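Local coordinates for protein broad specificity aminotransferase (Leishmania mexicana, PDB 4WB0) that probably transfers amino groups from L-aspartate and a broad range of other amino acids to 2-oxo acids such as 2-oxoglutarate, using pyridoxal 5'-phosphate, at residues A30-A35 with Y373-N378; Y56-V61 with E321-A326; T109-G114 with S256-M261; G114-G119 with Y145-A150; L212-H217 with A245-E250. All coordinates share one frame; numbering follows the deposited sequence. Where two conformers were deposited one is given.

Interaction 1. Residues A30-A35 with Y373-N378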
# COMPACT_ATOMS: atom_id res chain seq x y z
N ALA A 30 22.91 -0.68 -1.55
CA ALA A 30 22.56 -2.07 -1.88
C ALA A 30 22.64 -2.35 -3.38
O ALA A 30 22.91 -3.48 -3.81
CB ALA A 30 21.15 -2.40 -1.38
N LYS A 31 22.41 -1.30 -4.16
CA LYS A 31 22.41 -1.40 -5.61
C LYS A 31 23.85 -1.39 -6.10
O LYS A 31 24.22 -2.13 -7.02
CB LYS A 31 21.62 -0.24 -6.23
CG LYS A 31 20.58 -0.67 -7.27
CD LYS A 31 19.26 0.07 -7.08
CE LYS A 31 19.37 1.56 -7.39
NZ LYS A 31 18.20 2.33 -6.87
N ARG A 32 24.65 -0.54 -5.48
CA ARG A 32 26.08 -0.51 -5.74
C ARG A 32 26.76 -1.81 -5.36
O ARG A 32 27.62 -2.33 -6.08
CB ARG A 32 26.73 0.63 -4.96
CG ARG A 32 28.23 0.72 -5.20
CD ARG A 32 28.88 1.59 -4.18
NE ARG A 32 30.33 1.44 -4.22
CZ ARG A 32 31.16 2.09 -3.42
NH1 ARG A 32 30.67 2.93 -2.51
NH2 ARG A 32 32.48 1.92 -3.50
N ALA A 33 26.43 -2.31 -4.18
CA ALA A 33 26.95 -3.57 -3.70
C ALA A 33 26.59 -4.68 -4.67
O ALA A 33 27.44 -5.48 -5.07
CB ALA A 33 26.38 -3.87 -2.31
N ALA A 34 25.32 -4.73 -5.07
CA ALA A 34 24.82 -5.79 -5.93
C ALA A 34 25.51 -5.77 -7.30
O ALA A 34 25.53 -6.78 -8.01
CB ALA A 34 23.32 -5.68 -6.10
N ALA A 35 26.04 -4.61 -7.67
CA ALA A 35 26.68 -4.46 -8.97
C ALA A 35 28.17 -4.70 -8.86
O ALA A 35 28.85 -4.90 -9.87
CB ALA A 35 26.41 -3.05 -9.54
N TYR A 373 36.51 2.91 3.67
CA TYR A 373 37.54 1.94 3.36
C TYR A 373 36.89 0.59 3.03
O TYR A 373 37.09 0.06 1.93
CB TYR A 373 38.51 1.82 4.54
CG TYR A 373 39.70 0.91 4.32
CD1 TYR A 373 39.61 -0.46 4.53
CD2 TYR A 373 40.93 1.43 3.92
CE1 TYR A 373 40.70 -1.30 4.35
CE2 TYR A 373 42.03 0.61 3.73
CZ TYR A 373 41.91 -0.75 3.94
OH TYR A 373 42.99 -1.57 3.77
N CYS A 374 36.09 0.05 3.95
CA CYS A 374 35.45 -1.25 3.77
C CYS A 374 34.69 -1.37 2.44
O CYS A 374 34.88 -2.31 1.67
CB CYS A 374 34.50 -1.54 4.93
SG CYS A 374 35.37 -1.92 6.50
N GLN A 375 33.82 -0.39 2.21
CA GLN A 375 33.02 -0.31 1.00
C GLN A 375 33.92 -0.32 -0.24
O GLN A 375 33.54 -0.84 -1.29
CB GLN A 375 32.18 0.96 1.01
CG GLN A 375 31.09 0.97 2.05
CD GLN A 375 30.51 2.37 2.24
OE1 GLN A 375 30.94 3.33 1.59
NE2 GLN A 375 29.54 2.48 3.13
N ASN A 376 35.10 0.27 -0.12
CA ASN A 376 36.00 0.38 -1.25
C ASN A 376 36.83 -0.89 -1.45
O ASN A 376 37.55 -1.00 -2.44
CB ASN A 376 36.92 1.58 -1.08
CG ASN A 376 36.18 2.89 -1.24
OD1 ASN A 376 35.06 2.94 -1.78
ND2 ASN A 376 36.80 3.97 -0.78
N HIS A 377 36.72 -1.83 -0.51
CA HIS A 377 37.33 -3.15 -0.64
C HIS A 377 36.24 -4.22 -0.74
O HIS A 377 36.49 -5.38 -0.43
CB HIS A 377 38.28 -3.46 0.53
CG HIS A 377 39.53 -2.63 0.55
ND1 HIS A 377 40.71 -3.04 -0.04
CD2 HIS A 377 39.79 -1.42 1.09
CE1 HIS A 377 41.64 -2.11 0.13
NE2 HIS A 377 41.10 -1.12 0.82
N ASN A 378 35.05 -3.80 -1.16
CA ASN A 378 33.92 -4.69 -1.51
C ASN A 378 33.30 -5.33 -0.30
O ASN A 378 32.65 -6.39 -0.38
CB ASN A 378 34.37 -5.77 -2.51
CG ASN A 378 34.26 -5.33 -3.96
OD1 ASN A 378 34.06 -4.15 -4.26
ND2 ASN A 378 34.41 -6.29 -4.86
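Arg-32 reaches from helix 25-35 to the last turn of helix 368-376, where its guanidinium meets Asn-376 and Gln-375. The hydrogen-bonded part of the contact is a single link, Arg-32 NH2 to Asn-376 OD1, at 3.3 Å. It is long but fairly straight, with an N-H...O angle of 158°. The oxygen sits at the edge of the guanidinium, only 4° out of its plane, and the donor lies in the carbonyl plane of the amide. The arginine spans the gap because CG is trans to its own amide nitrogen (chi1 -180°) and the chain stays extended as far as NE.

A looser approach, without a bond, involves Gln-375. Its backbone O is 3.7 Å from Arg-32 NH2, approached obliquely, while Gln-375 OE1 stays 4.1 Å from Arg-32 NH1. The side chain of Gln-375 is engaged elsewhere, NE2 donating to Ile-381 O.

Backbone bonds end helix 368-376. Asn-378, with positive phi, is the C-prime residue of a Schellman motif, in which Ile-379 N returns to Cys-374 O and Asn-378 N, more weakly, to Gln-375 O. The chain then enters strand 379-380, whose parallel partner, strand 41-42, follows helix 25-35.

A charged donor thus meets one neutral amide oxygen near the carbonyl end of a helix. The helix end would probably add some attraction, but one long bond between two exposed side chains implies a modest tie.

Interaction 2. Residues Y56-V61 with E321-A326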
# COMPACT_ATOMS: atom_id res chain seq x y z
N TYR A 56 16.57 -16.85 0.53
CA TYR A 56 16.13 -18.08 1.18
C TYR A 56 14.60 -18.07 1.35
O TYR A 56 14.11 -17.72 2.42
CB TYR A 56 16.85 -18.23 2.53
CG TYR A 56 16.44 -19.47 3.34
CD1 TYR A 56 16.79 -20.74 2.93
CD2 TYR A 56 15.66 -19.34 4.49
CE1 TYR A 56 16.38 -21.87 3.65
CE2 TYR A 56 15.23 -20.45 5.21
CZ TYR A 56 15.60 -21.71 4.79
OH TYR A 56 15.17 -22.82 5.51
N PRO A 57 13.85 -18.37 0.27
CA PRO A 57 12.40 -18.54 0.44
C PRO A 57 12.19 -19.71 1.40
O PRO A 57 12.80 -20.75 1.22
CB PRO A 57 11.89 -18.88 -0.99
CG PRO A 57 12.98 -18.47 -1.90
CD PRO A 57 14.27 -18.61 -1.11
N LEU A 58 11.39 -19.53 2.45
CA LEU A 58 11.26 -20.54 3.48
C LEU A 58 10.52 -21.78 2.95
O LEU A 58 9.60 -21.69 2.12
CB LEU A 58 10.53 -19.99 4.70
CG LEU A 58 11.43 -19.33 5.77
CD1 LEU A 58 12.09 -18.13 5.17
CD2 LEU A 58 10.63 -18.91 7.03
N ARG A 59 10.92 -22.92 3.46
CA ARG A 59 10.29 -24.16 3.07
C ARG A 59 8.84 -24.14 3.45
O ARG A 59 8.03 -24.64 2.68
CB ARG A 59 10.95 -25.40 3.70
CG ARG A 59 12.41 -25.55 3.34
CD ARG A 59 13.06 -26.68 4.17
NE ARG A 59 14.48 -26.42 4.36
CZ ARG A 59 15.02 -25.84 5.43
NH1 ARG A 59 14.27 -25.45 6.46
NH2 ARG A 59 16.34 -25.66 5.46
N VAL A 60 8.49 -23.55 4.58
CA VAL A 60 7.06 -23.54 4.94
C VAL A 60 6.28 -22.57 4.05
O VAL A 60 5.08 -22.76 3.79
CB VAL A 60 6.79 -23.14 6.39
CG1 VAL A 60 7.27 -24.13 7.31
CG2 VAL A 60 7.44 -21.76 6.72
N VAL A 61 6.94 -21.54 3.53
CA VAL A 61 6.24 -20.65 2.63
C VAL A 61 6.01 -21.40 1.29
O VAL A 61 4.95 -21.26 0.68
CB VAL A 61 7.05 -19.29 2.42
CG1 VAL A 61 6.53 -18.60 1.15
CG2 VAL A 61 6.84 -18.36 3.66
N GLU A 321 8.47 -22.18 13.15
CA GLU A 321 9.29 -21.81 14.30
C GLU A 321 10.65 -22.51 14.30
O GLU A 321 11.66 -21.90 14.62
CB GLU A 321 8.51 -22.04 15.58
CG GLU A 321 7.26 -21.09 15.62
CD GLU A 321 6.63 -20.93 17.02
OE1 GLU A 321 5.40 -20.77 17.13
OE2 GLU A 321 7.37 -20.93 18.02
N ALA A 322 10.71 -23.77 13.86
CA ALA A 322 12.01 -24.46 13.78
C ALA A 322 12.92 -23.84 12.70
O ALA A 322 14.14 -23.68 12.89
CB ALA A 322 11.77 -25.97 13.51
N GLU A 323 12.34 -23.46 11.56
CA GLU A 323 13.06 -22.84 10.48
C GLU A 323 13.65 -21.47 10.90
O GLU A 323 14.82 -21.16 10.63
CB GLU A 323 12.10 -22.73 9.29
CG GLU A 323 12.72 -22.36 8.02
CD GLU A 323 11.94 -22.80 6.76
OE1 GLU A 323 10.68 -23.11 6.78
OE2 GLU A 323 12.65 -22.81 5.71
N LEU A 324 12.87 -20.71 11.66
CA LEU A 324 13.31 -19.38 12.12
C LEU A 324 14.40 -19.55 13.21
O LEU A 324 15.37 -18.82 13.24
CB LEU A 324 12.10 -18.61 12.66
CG LEU A 324 12.33 -17.19 13.15
CD1 LEU A 324 12.95 -16.38 11.99
CD2 LEU A 324 11.05 -16.55 13.69
N SER A 325 14.23 -20.52 14.08
CA SER A 325 15.25 -20.83 15.05
C SER A 325 16.58 -21.18 14.39
O SER A 325 17.66 -20.78 14.88
CB SER A 325 14.79 -21.99 15.91
OG SER A 325 15.70 -22.21 16.93
N ALA A 326 16.51 -21.92 13.29
CA ALA A 326 17.73 -22.26 12.57
C ALA A 326 18.35 -21.06 11.89
O ALA A 326 19.57 -21.00 11.81
CB ALA A 326 17.50 -23.36 11.54
O HOH W 1 16.21 -22.27 8.27
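Glu-323 dominates this contact, its carboxylate plugged into the start of helix 59-71. With CG pointing opposite the main-chain N (chi1 -169°) and the chain extended beyond it, both oxygens arrive at the N-H groups of the first turn. Arg-59 N donates to Glu-323 OE2 at 2.8 Å and Val-60 N to Glu-323 OE1 at 3.1 Å, each carboxylate oxygen accepting on its syn lone pair, so the carboxylate is gripped at two points. The helix end would probably stabilise its negative charge.

Leu-58, at the N-cap position, lies against the flank of the same group, its CG 3.6 Å from Glu-323 CD.

Arg-59 adds charge through its side chain. NH1 is 3.2 Å from Glu-323 OE2, a salt bridge of charges alone, since the oxygen stands well out of the guanidinium plane. Tyr-56 OH lies 2.5 Å from Glu-323 OE2, at best a weak and doubtful bond, and a water links this hydroxyl to Glu-323 O.

Around this buried carboxylate, Trp-320 of helix 314-344 packs on Leu-58 and Val-60. Aromatic packing from the neighbouring subunit covers Pro-57 and Val-61, placing the start of helix 59-71 between helix 314-344 and the dimer partner.

Interaction 3. Residues T109-G114 with S256-M261. With CAC (cacodylate ion), chain C.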
# COMPACT_ATOMS: atom_id res chain seq x y z
N THR A 109 -1.77 -4.11 7.31
CA THR A 109 -1.06 -2.99 6.70
C THR A 109 -0.07 -3.49 5.67
O THR A 109 0.14 -4.69 5.57
CB THR A 109 -0.27 -2.20 7.76
OG1 THR A 109 0.58 -3.14 8.39
CG2 THR A 109 -1.18 -1.65 8.82
N LEU A 110 0.55 -2.55 4.93
CA LEU A 110 1.61 -2.82 3.99
C LEU A 110 2.91 -3.02 4.74
O LEU A 110 3.82 -2.18 4.68
CB LEU A 110 1.76 -1.69 2.95
CG LEU A 110 0.83 -1.76 1.74
CD1 LEU A 110 1.13 -3.02 0.95
CD2 LEU A 110 -0.61 -1.89 2.02
N SER A 111 2.98 -4.17 5.40
CA SER A 111 4.13 -4.55 6.20
C SER A 111 4.37 -3.55 7.30
O SER A 111 3.45 -2.83 7.66
CB SER A 111 5.37 -4.68 5.34
OG SER A 111 6.22 -5.58 5.95
N GLY A 112 5.55 -3.58 7.88
CA GLY A 112 5.89 -2.66 8.94
C GLY A 112 5.93 -1.20 8.56
O GLY A 112 5.47 -0.39 9.34
N THR A 113 6.52 -0.84 7.43
CA THR A 113 6.54 0.54 6.94
C THR A 113 5.12 1.10 6.89
O THR A 113 4.83 2.18 7.38
CB THR A 113 7.15 0.65 5.57
OG1 THR A 113 8.50 0.19 5.59
CG2 THR A 113 7.15 2.13 5.07
N GLY A 114 4.23 0.33 6.29
CA GLY A 114 2.82 0.69 6.22
C GLY A 114 2.17 0.88 7.58
O GLY A 114 1.41 1.84 7.75
N SER A 256 5.68 -6.51 11.27
CA SER A 256 6.13 -6.97 9.94
C SER A 256 6.41 -8.48 9.90
O SER A 256 6.94 -9.04 10.86
CB SER A 256 7.38 -6.24 9.55
OG SER A 256 7.94 -6.74 8.32
N PHE A 257 6.04 -9.10 8.78
CA PHE A 257 6.40 -10.48 8.47
C PHE A 257 7.47 -10.58 7.37
O PHE A 257 7.75 -11.66 6.84
CB PHE A 257 5.13 -11.24 8.10
CG PHE A 257 4.29 -11.52 9.29
CD1 PHE A 257 3.36 -10.60 9.70
CD2 PHE A 257 4.48 -12.67 10.05
CE1 PHE A 257 2.62 -10.79 10.80
CE2 PHE A 257 3.69 -12.88 11.20
CZ PHE A 257 2.78 -11.90 11.57
N SER A 258 8.09 -9.46 7.00
CA SER A 258 9.09 -9.50 5.94
C SER A 258 10.27 -10.36 6.32
O SER A 258 10.77 -11.14 5.50
CB SER A 258 9.60 -8.10 5.62
OG SER A 258 8.54 -7.32 5.09
N LYS A 259 10.78 -10.15 7.53
CA LYS A 259 12.02 -10.79 7.90
C LYS A 259 11.84 -12.19 8.50
O LYS A 259 12.57 -13.10 8.09
CB LYS A 259 12.83 -9.90 8.86
CG LYS A 259 13.58 -8.71 8.16
CD LYS A 259 12.85 -7.42 8.45
CE LYS A 259 13.13 -6.31 7.38
NZ LYS A 259 14.55 -6.08 7.08
N ASN A 260 10.91 -12.36 9.46
CA ASN A 260 10.77 -13.64 10.17
C ASN A 260 10.06 -14.70 9.33
O ASN A 260 10.25 -15.88 9.55
CB ASN A 260 10.06 -13.47 11.54
CG ASN A 260 8.73 -12.72 11.49
OD1 ASN A 260 8.06 -12.59 10.45
ND2 ASN A 260 8.34 -12.20 12.65
N MET A 261 9.30 -14.29 8.32
CA MET A 261 8.70 -15.27 7.39
C MET A 261 9.28 -15.14 5.97
O MET A 261 8.95 -15.90 5.09
CB MET A 261 7.16 -15.08 7.44
CG MET A 261 6.38 -16.31 7.36
SD MET A 261 4.59 -15.95 7.57
CE MET A 261 4.23 -16.41 9.28
AS CAC C . 9.30 -3.51 5.95
O1 CAC C . 9.49 -4.87 4.85
O2 CAC C . 8.01 -2.47 5.47
C1 CAC C . 9.19 -4.09 7.81
C2 CAC C . 10.93 -2.42 5.84
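Ser-111 meets Ser-256 and Ser-258 where strand 104-110 passes into helix 111-123, in the large domain of the pyridoxal-phosphate aminotransferase fold. In relatives of this fold the corresponding Ser-Gly-Thr turn and the Ser-X-Ser-Lys loop bind the phosphate of pyridoxal phosphate. Here a cacodylate ion, probably from the crystallisation liquor, occupies the place, consistent with that role.

The side chain of Ser-111 can be followed outward. Its CB lies 3.4 Å from cacodylate O2. Beyond it OG, turned away from the residue's own N (chi1 -153°), is carried across to the other segment, where it donates to Ser-258 OG at 3.0 Å and also lies 3.1 Å from Ser-256 OG. Ser-258 OG in turn donates to cacodylate O1 at 2.6 Å. The hydroxyl of Ser-111 thus helps to position one that contacts the anion, while its CB touches the anion directly.

The other oxygen, O2, is held by the helix start: Thr-113 N donates to it at 3.0 Å and Thr-113 OG1 at 2.7 Å. Helix polarity would probably strengthen this grip. Arg-267 also bonds the anion, and a polar side chain of the neighbouring subunit bonds Thr-113 OG1.

Ser-256 closes the loop on itself in an ST turn: its OG accepts the backbone N-H of Ser-258 at 3.0 Å, with a nearly straight N-H...O angle of 165°.

Interaction 4. Residues G114-G119 with Y145-A150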
# COMPACT_ATOMS: atom_id res chain seq x y z
N GLY A 114 4.23 0.33 6.29
CA GLY A 114 2.82 0.69 6.22
C GLY A 114 2.17 0.88 7.58
O GLY A 114 1.41 1.84 7.75
N ALA A 115 2.45 -0.01 8.52
CA ALA A 115 1.89 0.12 9.86
C ALA A 115 2.50 1.35 10.57
O ALA A 115 1.78 2.05 11.25
CB ALA A 115 2.11 -1.15 10.71
N LEU A 116 3.78 1.63 10.35
CA LEU A 116 4.41 2.85 10.93
C LEU A 116 3.81 4.14 10.38
O LEU A 116 3.50 5.08 11.12
CB LEU A 116 5.90 2.85 10.69
CG LEU A 116 6.68 1.79 11.51
CD1 LEU A 116 8.12 1.56 10.93
CD2 LEU A 116 6.79 2.21 13.00
N SER A 117 3.66 4.22 9.06
CA SER A 117 3.03 5.38 8.45
C SER A 117 1.59 5.55 8.92
O SER A 117 1.18 6.63 9.34
CB SER A 117 3.06 5.30 6.92
OG SER A 117 2.48 6.48 6.37
N LEU A 118 0.82 4.47 8.84
CA LEU A 118 -0.57 4.51 9.27
C LEU A 118 -0.70 4.89 10.75
O LEU A 118 -1.53 5.73 11.09
CB LEU A 118 -1.24 3.15 9.04
CG LEU A 118 -2.70 3.09 9.39
CD1 LEU A 118 -3.51 4.09 8.58
CD2 LEU A 118 -3.25 1.64 9.17
N GLY A 119 0.13 4.27 11.59
CA GLY A 119 0.08 4.59 13.03
C GLY A 119 0.48 6.02 13.34
O GLY A 119 -0.16 6.71 14.15
N TYR A 145 12.64 8.41 10.87
CA TYR A 145 12.51 9.87 10.86
C TYR A 145 11.66 10.34 9.66
O TYR A 145 10.77 11.18 9.81
CB TYR A 145 13.90 10.53 10.86
CG TYR A 145 13.92 11.98 11.24
CD1 TYR A 145 13.20 12.93 10.52
CD2 TYR A 145 14.70 12.43 12.31
CE1 TYR A 145 13.25 14.29 10.87
CE2 TYR A 145 14.76 13.77 12.67
CZ TYR A 145 14.03 14.71 11.95
OH TYR A 145 14.08 16.04 12.32
N SER A 146 11.90 9.74 8.48
CA SER A 146 11.19 10.12 7.24
C SER A 146 9.71 9.82 7.27
O SER A 146 8.90 10.62 6.81
CB SER A 146 11.79 9.39 6.02
OG SER A 146 13.10 9.82 5.81
N ILE A 147 9.36 8.67 7.77
CA ILE A 147 7.98 8.24 7.85
C ILE A 147 7.20 9.16 8.74
O ILE A 147 6.11 9.61 8.41
CB ILE A 147 7.94 6.80 8.37
CG1 ILE A 147 8.52 5.83 7.29
CG2 ILE A 147 6.56 6.41 8.77
CD1 ILE A 147 8.80 4.42 7.88
N VAL A 148 7.77 9.43 9.91
CA VAL A 148 7.12 10.22 10.93
C VAL A 148 6.95 11.65 10.45
O VAL A 148 5.90 12.28 10.63
CB VAL A 148 7.96 10.10 12.24
CG1 VAL A 148 7.69 11.12 13.12
CG2 VAL A 148 7.66 8.70 12.84
N LYS A 149 7.99 12.17 9.82
CA LYS A 149 7.92 13.53 9.29
C LYS A 149 6.83 13.62 8.22
O LYS A 149 6.01 14.54 8.25
CB LYS A 149 9.27 13.93 8.75
CG LYS A 149 9.41 15.37 8.20
CD LYS A 149 10.89 15.66 7.90
CE LYS A 149 11.14 17.09 7.44
NZ LYS A 149 10.52 17.37 6.13
N ALA A 150 6.81 12.70 7.27
CA ALA A 150 5.78 12.68 6.22
C ALA A 150 4.36 12.60 6.78
O ALA A 150 3.44 13.11 6.15
CB ALA A 150 5.97 11.52 5.29
O HOH W 2 4.52 8.50 6.44
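Ile-147 O is tied to Ser-117 OG through a water. The water donates to the carbonyl oxygen of Ile-147 at 2.8 Å and accepts from Ser-117 OG at 2.9 Å. Ser-117 was modelled in two conformers; the bridge holds for the one described here and is less certain for that reason. In it a trans chi1 of -177° turns the hydroxyl toward the bridging water. An acidic side chain of the neighbouring subunit offers the same hydroxyl a weak bond.

Next to this polar link the helices meet through one methyl. Ile-147 CG2 presses against the backbone rather than against a side-chain tip: Ser-117 N is 3.6 Å from it and Ser-117 CA 3.7 Å. The same methyl is 4.1 Å from Leu-116 CB. The beta-branch supplies this short reach, and the CA atoms of Ser-117 and Ile-147 come to 5.7 Å, a close approach for two helices.

Both helices belong to the large domain with its mixed central sheet. Helix 111-123 follows edge strand 104-110, whereas helix 142-150 connects the adjacent parallel strands 134-138 and 156-163 in a beta-alpha-beta crossover. Leu-116 also touches Phe-221 and Asp-223 of strand 219-224, and Trp-141 packs against both Leu-116 and Ile-147. From the other side of the dimer interface, backbone of the neighbouring subunit packs on Ser-117 and Ile-147, and an apolar side chain from that subunit rests on Ala-150.

Interaction 5. Residues L212-H217 with A245-E250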
# COMPACT_ATOMS: atom_id res chain seq x y z
N LEU A 212 7.92 4.34 33.92
CA LEU A 212 8.16 5.75 33.53
C LEU A 212 7.17 6.22 32.50
O LEU A 212 6.71 7.34 32.56
CB LEU A 212 9.57 5.95 32.99
CG LEU A 212 10.70 5.68 33.98
CD1 LEU A 212 12.04 5.76 33.24
CD2 LEU A 212 10.68 6.67 35.10
N MET A 213 6.86 5.35 31.53
CA MET A 213 5.90 5.70 30.51
C MET A 213 4.54 5.97 31.20
O MET A 213 3.84 6.91 30.86
CB MET A 213 5.76 4.61 29.45
CG MET A 213 7.01 4.42 28.60
SD MET A 213 7.35 5.85 27.55
CE MET A 213 9.01 5.53 27.00
N LEU A 214 4.19 5.12 32.16
CA LEU A 214 2.94 5.32 32.89
C LEU A 214 2.92 6.63 33.66
O LEU A 214 1.94 7.40 33.63
CB LEU A 214 2.70 4.18 33.86
CG LEU A 214 2.27 2.91 33.17
CD1 LEU A 214 2.32 1.82 34.13
CD2 LEU A 214 0.88 3.06 32.57
N ALA A 215 3.99 6.88 34.40
CA ALA A 215 4.02 8.08 35.24
C ALA A 215 4.05 9.39 34.45
O ALA A 215 3.72 10.41 35.01
CB ALA A 215 5.19 8.04 36.15
N LYS A 216 4.54 9.38 33.22
CA LYS A 216 4.60 10.57 32.40
C LYS A 216 3.43 10.69 31.40
O LYS A 216 3.41 11.62 30.60
CB LYS A 216 5.91 10.58 31.60
CG LYS A 216 7.17 10.68 32.42
CD LYS A 216 7.44 12.06 32.91
CE LYS A 216 7.61 13.03 31.73
NZ LYS A 216 7.89 14.39 32.26
N HIS A 217 2.54 9.71 31.41
CA HIS A 217 1.39 9.66 30.49
C HIS A 217 1.83 9.66 29.04
O HIS A 217 1.08 10.11 28.15
CB HIS A 217 0.43 10.80 30.70
CG HIS A 217 0.12 11.10 32.13
ND1 HIS A 217 -0.51 10.20 32.96
CD2 HIS A 217 0.30 12.23 32.86
CE1 HIS A 217 -0.66 10.74 34.16
NE2 HIS A 217 -0.17 11.97 34.13
N ALA A 245 1.55 -4.55 27.82
CA ALA A 245 0.13 -4.87 27.81
C ALA A 245 -0.32 -5.20 29.24
O ALA A 245 -1.33 -4.69 29.73
CB ALA A 245 -0.14 -6.02 26.88
N ARG A 246 0.43 -6.08 29.91
CA ARG A 246 0.08 -6.53 31.27
C ARG A 246 0.08 -5.31 32.25
O ARG A 246 -0.74 -5.19 33.19
CB ARG A 246 1.06 -7.59 31.75
CG ARG A 246 0.62 -8.40 32.94
CD ARG A 246 1.43 -9.73 33.00
NE ARG A 246 2.80 -9.57 32.50
CZ ARG A 246 3.31 -10.15 31.41
NH1 ARG A 246 2.59 -10.98 30.65
NH2 ARG A 246 4.56 -9.91 31.08
N ARG A 247 0.97 -4.39 32.00
CA ARG A 247 1.08 -3.18 32.87
C ARG A 247 -0.05 -2.13 32.57
O ARG A 247 -0.16 -1.13 33.29
CB ARG A 247 2.40 -2.46 32.69
CG ARG A 247 3.67 -3.15 33.19
CD ARG A 247 3.74 -3.38 34.67
NE ARG A 247 3.54 -2.16 35.46
CZ ARG A 247 4.50 -1.30 35.81
NH1 ARG A 247 5.78 -1.48 35.51
NH2 ARG A 247 4.14 -0.27 36.52
N GLY A 248 -0.84 -2.34 31.53
CA GLY A 248 -1.98 -1.46 31.25
C GLY A 248 -1.68 -0.30 30.28
O GLY A 248 -2.44 0.64 30.17
N ILE A 249 -0.58 -0.39 29.56
CA ILE A 249 -0.18 0.64 28.61
C ILE A 249 -1.02 0.45 27.34
O ILE A 249 -1.22 -0.71 26.89
CB ILE A 249 1.34 0.56 28.36
CG1 ILE A 249 2.02 0.87 29.71
CG2 ILE A 249 1.80 1.46 27.21
CD1 ILE A 249 3.57 0.88 29.71
N GLU A 250 -1.52 1.56 26.80
CA GLU A 250 -2.27 1.56 25.53
C GLU A 250 -1.31 1.54 24.37
O GLU A 250 -1.10 2.54 23.68
CB GLU A 250 -3.19 2.76 25.46
CG GLU A 250 -4.38 2.63 26.40
CD GLU A 250 -5.34 3.80 26.22
OE1 GLU A 250 -4.95 4.93 26.59
OE2 GLU A 250 -6.47 3.59 25.69
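Leu-214 and Ile-249 carry the apolar part of this contact. Leu-214 CD2 lies 3.8 Å from Ile-249 CG1, the branch of the isoleucine that stands anti to its carbonyl carbon (chi1 -63°). Met-213 adds a lighter touch, its CB 4.3 Å from Ile-249 CD1, before the rest of its side chain leads off toward Ile-178 and Val-220.

These residues sit on neighbouring helix-strand units of the large domain. Helix 203-215 runs on into strand 219-224, helix 239-246 into strand 252-256, and the two strands lie parallel and adjacent in the sheet. Each helix stops in a Schellman motif, with His-217 and Gly-248 in turn taking the positive phi, and just past the second of them Ile-249 turns inward against Leu-214 and Val-220.

The remaining contact is between a methyl and a charged group. Leu-214 CD1 meets Arg-247 NH2 at 3.7 Å, obliquely to the guanidinium, and Arg-247 O at 3.9 Å. The arginine chain is bent at chi2 and chi3, folding its end back toward helix 203-215, where NH1 donates to Ser-211 OG and Asn-207 OD1.

Interactions 2, 3 and 4 are buried, whereas 1 and 5 are partly buried and lie on opposite sides of the chain's centre, about 44 Å apart between centres. Interactions 3 and 4 share Gly-114 and both use helix 111-123: its start serves the anion site, its next turn packs on another helix. Interaction 2 touches interaction 3 as well, Val-61 and Leu-58 packing against Met-261 O. Chemistry follows place. Buried polar groups in 2 and 3 have several partners each, interaction 4 combines one methyl with a water bridge, interaction 5 is mainly apolar packing, and interaction 1 rests on a single long bond between exposed side chains.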